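Local coordinates for protein yahD a copper inducible hydrolase (Lactococcus lactis subsp. lactis, PDB 3OG9) that belongs to the alpha/beta-hydrolase fold, is induced by copper, probably acts as a hydrolase and binds D-malate in its pocket, at residues Leu19-Gln31 with Ser47-Tyr60. Residues are numbered along the deposited sequence; the frame is centred on the assembly and turned at random.
Sequences LLLLHSTGGDEHQ and SIRGRINEQGVNRY. With MLT (D-malate), chain C.
His-23 and Tyr-60 stack where two loops of the alpha/beta-hydrolase fold meet, just beyond the parallel strands 19-22 and 45-48 of a beta-alpha-beta unit. The rings form an offset stack with planes 29° apart, Tyr-60 CE2 lying over the centre of the imidazole. Both imidazole nitrogens are engaged: His-23 ND1 donates in the ring plane to Ser-24 O, while His-23 NE2 accepts a nearly straight bond from Gly-50 N (3.0 Å, 178°), though tilted from the ring plane, a pattern consistent with a neutral ring protonated on ND1. The Tyr-60 hydroxyl is likewise used twice, donating to Ile-48 O at 2.6 Å and accepting from His-23 N, which links the end of strand 45-48 to the residue just after strand 19-22. Further along, Asn-58 clamps the type II turn Ser-24 to Gly-27: its backbone O takes the Gly-26 N-H in the carbonyl plane, and Asn-58 ND2 donates to Gly-27 O, each at 2.8 Å. Ser-47 OG donates to Glu-29 O (2.6 Å) and receives a water that also bonds Leu-21 O. Arg-49 forms a side-on salt bridge with Glu-29, NE to OE1 and NH2 to the syn lone pair of OE2; a bend at chi2 (-82°) helps bring the acid to this arginine. At the ligand pocket, Thr-25 OG1 donates to O5 of D-malate at 2.7 Å, while Arg-59 NH1 and NH2 converge on malate O1, each at 2.8 Å.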
ATOM      1  N   LEU A  19      -7.411   4.360  -8.456  1.00  8.06           N
ATOM      2  CA  LEU A  19      -6.360   3.541  -7.846  1.00  7.30           C
ATOM      3  C   LEU A  19      -5.251   4.452  -7.383  1.00  7.13           C
ATOM      4  O   LEU A  19      -4.825   5.327  -8.143  1.00  8.96           O
ATOM      5  CB  LEU A  19      -5.798   2.552  -8.886  1.00  6.76           C
ATOM      6  CG  LEU A  19      -6.837   1.803  -9.723  1.00  7.09           C
ATOM      7  CD1 LEU A  19      -6.109   0.988 -10.757  1.00  7.00           C
ATOM      8  CD2 LEU A  19      -7.781   0.929  -8.850  1.00  7.09           C
ATOM      9  N   LEU A  20      -4.778   4.273  -6.145  1.00  5.70           N
ATOM     10  CA  LEU A  20      -3.550   4.974  -5.686  1.00  5.31           C
ATOM     11  C   LEU A  20      -2.402   3.961  -5.670  1.00  4.13           C
ATOM     12  O   LEU A  20      -2.470   2.982  -4.942  1.00  4.87           O
ATOM     13  CB  LEU A  20      -3.726   5.534  -4.256  1.00  4.80           C
ATOM     14  CG  LEU A  20      -2.471   6.210  -3.659  1.00  5.54           C
ATOM     15  CD1 LEU A  20      -2.181   7.508  -4.420  1.00  5.73           C
ATOM     16  CD2 LEU A  20      -2.561   6.485  -2.118  1.00  8.36           C
ATOM     17  N   LEU A  21      -1.355   4.180  -6.462  1.00  4.12           N
ATOM     18  CA  LEU A  21      -0.258   3.219  -6.529  1.00  3.67           C
ATOM     19  C   LEU A  21       0.925   3.686  -5.712  1.00  4.99           C
ATOM     20  O   LEU A  21       1.317   4.858  -5.789  1.00  3.68           O
ATOM     21  CB  LEU A  21       0.208   3.013  -7.995  1.00  3.89           C
ATOM     22  CG  LEU A  21      -0.877   2.800  -9.032  1.00  4.31           C
ATOM     23  CD1 LEU A  21      -0.207   2.476 -10.366  1.00  3.78           C
ATOM     24  CD2 LEU A  21      -1.948   1.725  -8.613  1.00  2.78           C
ATOM     25  N   LEU A  22       1.502   2.753  -4.959  0.50  4.96           N
ATOM     26  CA  LEU A  22       2.634   3.050  -4.108  0.50  4.49           C
ATOM     27  C   LEU A  22       3.693   2.005  -4.369  0.50  4.65           C
ATOM     28  O   LEU A  22       3.434   0.810  -4.264  0.50  4.22           O
ATOM     29  CB  LEU A  22       2.199   3.092  -2.638  0.50  4.65           C
ATOM     30  CG  LEU A  22       1.088   4.110  -2.335  0.50  3.19           C
ATOM     31  CD1 LEU A  22       0.514   3.880  -0.971  0.50  4.23           C
ATOM     32  CD2 LEU A  22       1.645   5.547  -2.455  0.50  2.00           C
ATOM     33  N   HIS A  23       4.874   2.483  -4.745  1.00  5.26           N
ATOM     34  CA  HIS A  23       6.007   1.630  -5.197  1.00  5.51           C
ATOM     35  C   HIS A  23       6.823   0.987  -4.068  1.00  5.97           C
ATOM     36  O   HIS A  23       6.693   1.372  -2.901  1.00  4.99           O
ATOM     37  CB  HIS A  23       6.942   2.459  -6.121  1.00  5.47           C
ATOM     38  CG  HIS A  23       7.578   3.648  -5.448  1.00  6.18           C
ATOM     39  ND1 HIS A  23       8.613   3.528  -4.542  1.00  4.64           N
ATOM     40  CD2 HIS A  23       7.309   4.971  -5.531  1.00  6.77           C
ATOM     41  CE1 HIS A  23       8.959   4.727  -4.106  1.00  2.94           C
ATOM     42  NE2 HIS A  23       8.191   5.620  -4.699  1.00  5.97           N
ATOM     43  N   SER A  24       7.654  -0.004  -4.417  1.00  6.73           N
ATOM     44  CA  SER A  24       8.552  -0.627  -3.449  1.00  7.09           C
ATOM     45  C   SER A  24       9.805   0.216  -3.292  1.00  7.72           C
ATOM     46  O   SER A  24       9.996   1.194  -3.994  1.00  6.72           O
ATOM     47  CB  SER A  24       8.981  -2.027  -3.946  1.00  7.79           C
ATOM     48  OG  SER A  24       9.676  -1.869  -5.183  1.00  8.49           O
ATOM     49  N   THR A  25      10.699  -0.208  -2.396  1.00  8.45           N
ATOM     50  CA  THR A  25      11.985   0.461  -2.249  1.00  9.57           C
ATOM     51  C   THR A  25      12.718   0.395  -3.561  1.00 10.98           C
ATOM     52  O   THR A  25      12.845  -0.675  -4.169  1.00 11.58           O
ATOM     53  CB  THR A  25      12.831  -0.211  -1.147  1.00 10.88           C
ATOM     54  OG1 THR A  25      12.152  -0.097   0.106  1.00 10.39           O
ATOM     55  CG2 THR A  25      14.202   0.464  -1.009  1.00 11.40           C
ATOM     56  N   GLY A  26      13.197   1.548  -4.001  1.00 10.31           N
ATOM     57  CA  GLY A  26      13.933   1.642  -5.246  1.00 11.44           C
ATOM     58  C   GLY A  26      13.025   1.786  -6.455  1.00 11.74           C
ATOM     59  O   GLY A  26      13.524   1.939  -7.558  1.00 13.24           O
ATOM     60  N   GLY A  27      11.702   1.693  -6.265  1.00 11.05           N
ATOM     61  CA  GLY A  27      10.764   1.902  -7.349  1.00  9.55           C
ATOM     62  C   GLY A  27      10.516   3.370  -7.595  1.00  9.05           C
ATOM     63  O   GLY A  27      11.159   4.242  -6.978  1.00  9.73           O
ATOM     64  N   ASP A  28       9.613   3.662  -8.520  1.00  8.04           N
ATOM     65  CA  ASP A  28       9.191   5.028  -8.750  1.00  8.10           C
ATOM     66  C   ASP A  28       7.712   5.074  -9.143  1.00  7.97           C
ATOM     67  O   ASP A  28       7.033   4.056  -9.145  1.00  6.42           O
ATOM     68  CB  ASP A  28      10.094   5.719  -9.798  1.00  8.64           C
ATOM     69  CG  ASP A  28       9.960   5.116 -11.195  1.00  9.94           C
ATOM     70  OD1 ASP A  28       8.922   4.473 -11.529  1.00  8.39           O
ATOM     71  OD2 ASP A  28      10.908   5.311 -11.991  1.00  9.66           O
ATOM     72  N   GLU A  29       7.242   6.258  -9.514  1.00  7.52           N
ATOM     73  CA  GLU A  29       5.825   6.453  -9.841  1.00  8.08           C
ATOM     74  C   GLU A  29       5.321   5.627 -11.048  1.00  8.31           C
ATOM     75  O   GLU A  29       4.111   5.453 -11.202  1.00  7.62           O
ATOM     76  CB  GLU A  29       5.479   7.956  -9.973  1.00  8.97           C
ATOM     77  CG  GLU A  29       6.114   8.667 -11.129  1.00  9.36           C
ATOM     78  CD  GLU A  29       7.534   9.117 -10.859  1.00 13.21           C
ATOM     79  OE1 GLU A  29       8.210   8.593  -9.928  1.00 13.01           O
ATOM     80  OE2 GLU A  29       8.003   9.994 -11.621  1.00 13.34           O
ATOM     81  N   HIS A  30       6.241   5.139 -11.890  1.00  7.79           N
ATOM     82  CA  HIS A  30       5.868   4.302 -13.035  1.00  8.35           C
ATOM     83  C   HIS A  30       5.869   2.795 -12.774  1.00  8.39           C
ATOM     84  O   HIS A  30       5.342   2.031 -13.576  1.00  9.66           O
ATOM     85  CB  HIS A  30       6.767   4.616 -14.248  1.00  8.84           C
ATOM     86  CG  HIS A  30       6.569   5.995 -14.780  1.00 11.19           C
ATOM     87  ND1 HIS A  30       7.388   7.047 -14.437  1.00 14.30           N
ATOM     88  CD2 HIS A  30       5.633   6.497 -15.615  1.00 12.07           C
ATOM     89  CE1 HIS A  30       6.980   8.138 -15.055  1.00 14.87           C
ATOM     90  NE2 HIS A  30       5.917   7.830 -15.776  1.00 16.53           N
ATOM     91  N   GLN A  31       6.468   2.374 -11.667  1.00  7.43           N
ATOM     92  CA  GLN A  31       6.696   0.960 -11.399  1.00  6.80           C
ATOM     93  C   GLN A  31       5.417   0.111 -11.553  1.00  6.98           C
ATOM     94  O   GLN A  31       5.443  -0.941 -12.164  1.00  7.05           O
ATOM     95  CB  GLN A  31       7.243   0.784  -9.969  1.00  6.57           C
ATOM     96  CG  GLN A  31       7.509  -0.701  -9.621  1.00  5.57           C
ATOM     97  CD  GLN A  31       8.028  -0.905  -8.233  1.00  7.99           C
ATOM     98  OE1 GLN A  31       7.349  -0.585  -7.250  1.00  7.68           O
ATOM     99  NE2 GLN A  31       9.246  -1.479  -8.129  1.00  6.56           N
ATOM    100  N   SER A  47      -0.482   7.782  -9.124  1.00  6.34           N
ATOM    101  CA  SER A  47       0.722   7.094  -8.608  1.00  6.07           C
ATOM    102  C   SER A  47       1.703   8.133  -8.125  1.00  5.94           C
ATOM    103  O   SER A  47       2.147   8.948  -8.914  1.00  5.18           O
ATOM    104  CB  SER A  47       1.353   6.256  -9.732  1.00  6.29           C
ATOM    105  OG  SER A  47       2.446   5.486  -9.241  1.00  9.27           O
ATOM    106  N   ILE A  48       2.042   8.113  -6.832  1.00  5.87           N
ATOM    107  CA  ILE A  48       2.860   9.165  -6.222  1.00  7.30           C
ATOM    108  C   ILE A  48       4.205   8.594  -5.704  1.00  7.41           C
ATOM    109  O   ILE A  48       4.201   7.605  -4.950  1.00  7.72           O
ATOM    110  CB  ILE A  48       2.097   9.837  -5.023  1.00  7.35           C
ATOM    111  CG1 ILE A  48       0.796  10.520  -5.489  1.00  8.62           C
ATOM    112  CG2 ILE A  48       3.006  10.852  -4.265  1.00  7.22           C
ATOM    113  CD1 ILE A  48      -0.165  10.840  -4.331  1.00  6.03           C
ATOM    114  N   ARG A  49       5.324   9.214  -6.104  1.00  7.27           N
ATOM    115  CA  ARG A  49       6.657   8.783  -5.675  1.00  6.94           C
ATOM    116  C   ARG A  49       6.916   9.164  -4.217  1.00  7.15           C
ATOM    117  O   ARG A  49       6.536  10.235  -3.782  1.00  6.96           O
ATOM    118  CB  ARG A  49       7.757   9.411  -6.556  1.00  7.32           C
ATOM    119  CG  ARG A  49       9.159   8.744  -6.394  1.00  6.79           C
ATOM    120  CD  ARG A  49      10.256   9.646  -6.921  1.00  9.16           C
ATOM    121  NE  ARG A  49      10.141   9.824  -8.366  1.00 14.12           N
ATOM    122  CZ  ARG A  49      11.003  10.498  -9.122  1.00 18.61           C
ATOM    123  NH1 ARG A  49      12.076  11.071  -8.582  1.00 18.28           N
ATOM    124  NH2 ARG A  49      10.797  10.590 -10.429  1.00 17.74           N
ATOM    125  N   GLY A  50       7.585   8.291  -3.480  1.00  6.75           N
ATOM    126  CA  GLY A  50       8.030   8.600  -2.128  1.00  7.76           C
ATOM    127  C   GLY A  50       9.043   9.743  -2.176  1.00  8.48           C
ATOM    128  O   GLY A  50       9.747   9.935  -3.173  1.00  9.21           O
ATOM    129  N   ARG A  51       9.120  10.501  -1.089  1.00  9.84           N
ATOM    130  CA  ARG A  51       9.972  11.696  -1.030  1.00 10.35           C
ATOM    131  C   ARG A  51      11.397  11.405  -0.538  1.00 11.10           C
ATOM    132  O   ARG A  51      12.261  12.270  -0.648  1.00 10.44           O
ATOM    133  CB  ARG A  51       9.348  12.715  -0.094  1.00  9.76           C
ATOM    134  CG  ARG A  51       8.123  13.378  -0.655  1.00 11.90           C
ATOM    135  CD  ARG A  51       7.911  14.738   0.022  1.00 10.75           C
ATOM    136  NE  ARG A  51       7.799  14.640   1.476  1.00 14.14           N
ATOM    137  CZ  ARG A  51       7.593  15.695   2.253  1.00 17.13           C
ATOM    138  NH1 ARG A  51       7.457  16.888   1.693  1.00 17.13           N
ATOM    139  NH2 ARG A  51       7.524  15.568   3.563  1.00 18.06           N
ATOM    140  N   ILE A  52      11.626  10.210   0.006  1.00 10.98           N
ATOM    141  CA  ILE A  52      12.941   9.780   0.520  1.00 12.40           C
ATOM    142  C   ILE A  52      13.832   9.186  -0.582  1.00 14.19           C
ATOM    143  O   ILE A  52      13.409   8.292  -1.317  1.00 12.89           O
ATOM    144  CB  ILE A  52      12.764   8.789   1.708  1.00 12.55           C
ATOM    145  CG1 ILE A  52      11.853   9.390   2.811  1.00 12.91           C
ATOM    146  CG2 ILE A  52      14.106   8.326   2.289  1.00 11.37           C
ATOM    147  CD1 ILE A  52      12.256  10.774   3.317  1.00 16.27           C
ATOM    148  N   ASN A  53      15.091   9.634  -0.634  0.50 15.56           N
ATOM    149  CA  ASN A  53      16.003   9.254  -1.713  0.50 17.79           C
ATOM    150  C   ASN A  53      17.457   8.953  -1.272  0.50 19.35           C
ATOM    151  O   ASN A  53      18.385   9.041  -2.083  0.50 19.63           O
ATOM    152  CB  ASN A  53      15.968  10.359  -2.773  0.50 17.80           C
ATOM    153  CG  ASN A  53      16.581   9.945  -4.090  0.50 19.09           C
ATOM    154  OD1 ASN A  53      16.441   8.801  -4.548  0.50 20.72           O
ATOM    155  ND2 ASN A  53      17.252  10.899  -4.731  0.50 19.01           N
ATOM    156  N   GLU A  54      17.642   8.564  -0.008  1.00 20.93           N
ATOM    157  CA  GLU A  54      18.974   8.338   0.558  1.00 23.31           C
ATOM    158  C   GLU A  54      19.729   7.367  -0.328  1.00 25.65           C
ATOM    159  O   GLU A  54      19.259   6.247  -0.594  1.00 25.88           O
ATOM    160  CB  GLU A  54      18.891   7.889   2.023  1.00 24.12           C
ATOM    161  CG  GLU A  54      17.954   8.801   2.812  1.00 23.63           C
ATOM    162  CD  GLU A  54      18.158   8.795   4.307  0.50 23.44           C
ATOM    163  OE1 GLU A  54      18.216   9.908   4.863  0.50 25.22           O
ATOM    164  OE2 GLU A  54      18.238   7.710   4.926  0.50 21.32           O
ATOM    165  N   GLN A  55      20.861   7.871  -0.844  1.00 27.33           N
ATOM    166  CA  GLN A  55      21.726   7.186  -1.815  1.00 29.22           C
ATOM    167  C   GLN A  55      21.011   6.794  -3.112  1.00 28.16           C
ATOM    168  O   GLN A  55      21.279   5.725  -3.685  1.00 29.08           O
ATOM    169  CB  GLN A  55      22.438   5.989  -1.164  1.00 30.03           C
ATOM    170  CG  GLN A  55      23.245   6.379   0.096  1.00 33.08           C
ATOM    171  CD  GLN A  55      24.050   5.229   0.691  1.00 34.58           C
ATOM    172  OE1 GLN A  55      23.556   4.098   0.830  1.00 38.55           O
ATOM    173  NE2 GLN A  55      25.298   5.527   1.081  1.00 39.67           N
ATOM    174  N   GLY A  56      20.113   7.663  -3.576  1.00 26.86           N
ATOM    175  CA  GLY A  56      19.381   7.430  -4.824  1.00 24.47           C
ATOM    176  C   GLY A  56      18.386   6.259  -4.829  1.00 23.08           C
ATOM    177  O   GLY A  56      17.923   5.862  -5.892  1.00 23.61           O
ATOM    178  N   VAL A  57      18.061   5.708  -3.656  1.00 20.52           N
ATOM    179  CA  VAL A  57      17.002   4.672  -3.533  1.00 17.77           C
ATOM    180  C   VAL A  57      15.658   5.298  -3.120  1.00 14.77           C
ATOM    181  O   VAL A  57      15.539   5.779  -2.018  1.00 15.01           O
ATOM    182  CB  VAL A  57      17.419   3.611  -2.494  1.00 18.55           C
ATOM    183  CG1 VAL A  57      16.407   2.540  -2.420  1.00 18.30           C
ATOM    184  CG2 VAL A  57      18.805   3.003  -2.860  1.00 19.47           C
ATOM    185  N   ASN A  58      14.658   5.313  -3.996  1.00 12.06           N
ATOM    186  CA  ASN A  58      13.365   5.924  -3.649  1.00 11.16           C
ATOM    187  C   ASN A  58      12.673   5.127  -2.549  1.00  9.50           C
ATOM    188  O   ASN A  58      12.645   3.902  -2.623  1.00  8.84           O
ATOM    189  CB  ASN A  58      12.447   5.992  -4.885  1.00 10.76           C
ATOM    190  CG  ASN A  58      12.961   6.928  -5.950  1.00 11.31           C
ATOM    191  OD1 ASN A  58      13.710   7.868  -5.661  1.00 14.25           O
ATOM    192  ND2 ASN A  58      12.523   6.713  -7.185  1.00 10.07           N
ATOM    193  N   ARG A  59      12.114   5.818  -1.556  1.00  9.57           N
ATOM    194  CA  ARG A  59      11.378   5.187  -0.433  1.00  8.84           C
ATOM    195  C   ARG A  59      10.342   6.167   0.101  1.00  8.14           C
ATOM    196  O   ARG A  59      10.447   7.375  -0.135  1.00  9.42           O
ATOM    197  CB  ARG A  59      12.321   4.846   0.740  1.00  9.63           C
ATOM    198  CG  ARG A  59      13.174   3.593   0.594  1.00  8.51           C
ATOM    199  CD  ARG A  59      13.999   3.361   1.873  1.00  9.91           C
ATOM    200  NE  ARG A  59      13.107   3.378   3.021  1.00  8.77           N
ATOM    201  CZ  ARG A  59      12.428   2.321   3.466  1.00 10.97           C
ATOM    202  NH1 ARG A  59      12.570   1.136   2.897  1.00 12.62           N
ATOM    203  NH2 ARG A  59      11.598   2.453   4.489  1.00 10.78           N
ATOM    204  N   TYR A  60       9.369   5.660   0.859  1.00  7.34           N
ATOM    205  CA  TYR A  60       8.366   6.531   1.492  1.00  6.61           C
ATOM    206  C   TYR A  60       8.742   7.077   2.855  1.00  6.89           C
ATOM    207  O   TYR A  60       8.166   8.071   3.295  1.00  8.20           O
ATOM    208  CB  TYR A  60       7.011   5.836   1.572  1.00  5.77           C
ATOM    209  CG  TYR A  60       6.385   5.738   0.219  1.00  4.86           C
ATOM    210  CD1 TYR A  60       5.693   6.820  -0.333  1.00  5.68           C
ATOM    211  CD2 TYR A  60       6.560   4.570  -0.562  1.00  7.23           C
ATOM    212  CE1 TYR A  60       5.154   6.733  -1.617  1.00  5.93           C
ATOM    213  CE2 TYR A  60       6.010   4.483  -1.844  1.00  4.98           C
ATOM    214  CZ  TYR A  60       5.305   5.546  -2.348  1.00  5.74           C
ATOM    215  OH  TYR A  60       4.774   5.459  -3.620  1.00  3.88           O
TER
HETATM  216  C1  MLT C 500       9.904  -1.090   4.423  1.00 18.36           C
HETATM  217  O1  MLT C 500      10.816  -0.229   4.549  1.00 16.02           O
HETATM  218  O2  MLT C 500       8.722  -0.735   4.194  1.00 13.79           O
HETATM  219  C2  MLT C 500      10.221  -2.561   4.571  1.00 21.36           C
HETATM  220  O3  MLT C 500      11.578  -2.776   4.915  1.00 24.21           O
HETATM  221  C3  MLT C 500       9.850  -3.348   3.314  1.00 22.27           C
HETATM  222  C4  MLT C 500      10.698  -3.000   2.114  1.00 25.72           C
HETATM  223  O4  MLT C 500      10.989  -3.930   1.331  1.00 28.98           O
HETATM  224  O5  MLT C 500      11.108  -1.839   1.846  1.00 22.41           O
HETATM  225  O   HOH W   1       3.973   4.873  -7.038  1.00  8.33           O
HETATM  226  O   HOH W   2      15.296   4.505  -6.577  1.00 14.13           O
HETATM  227  O   HOH W   3       4.431   2.777  -8.975  1.00  9.04           O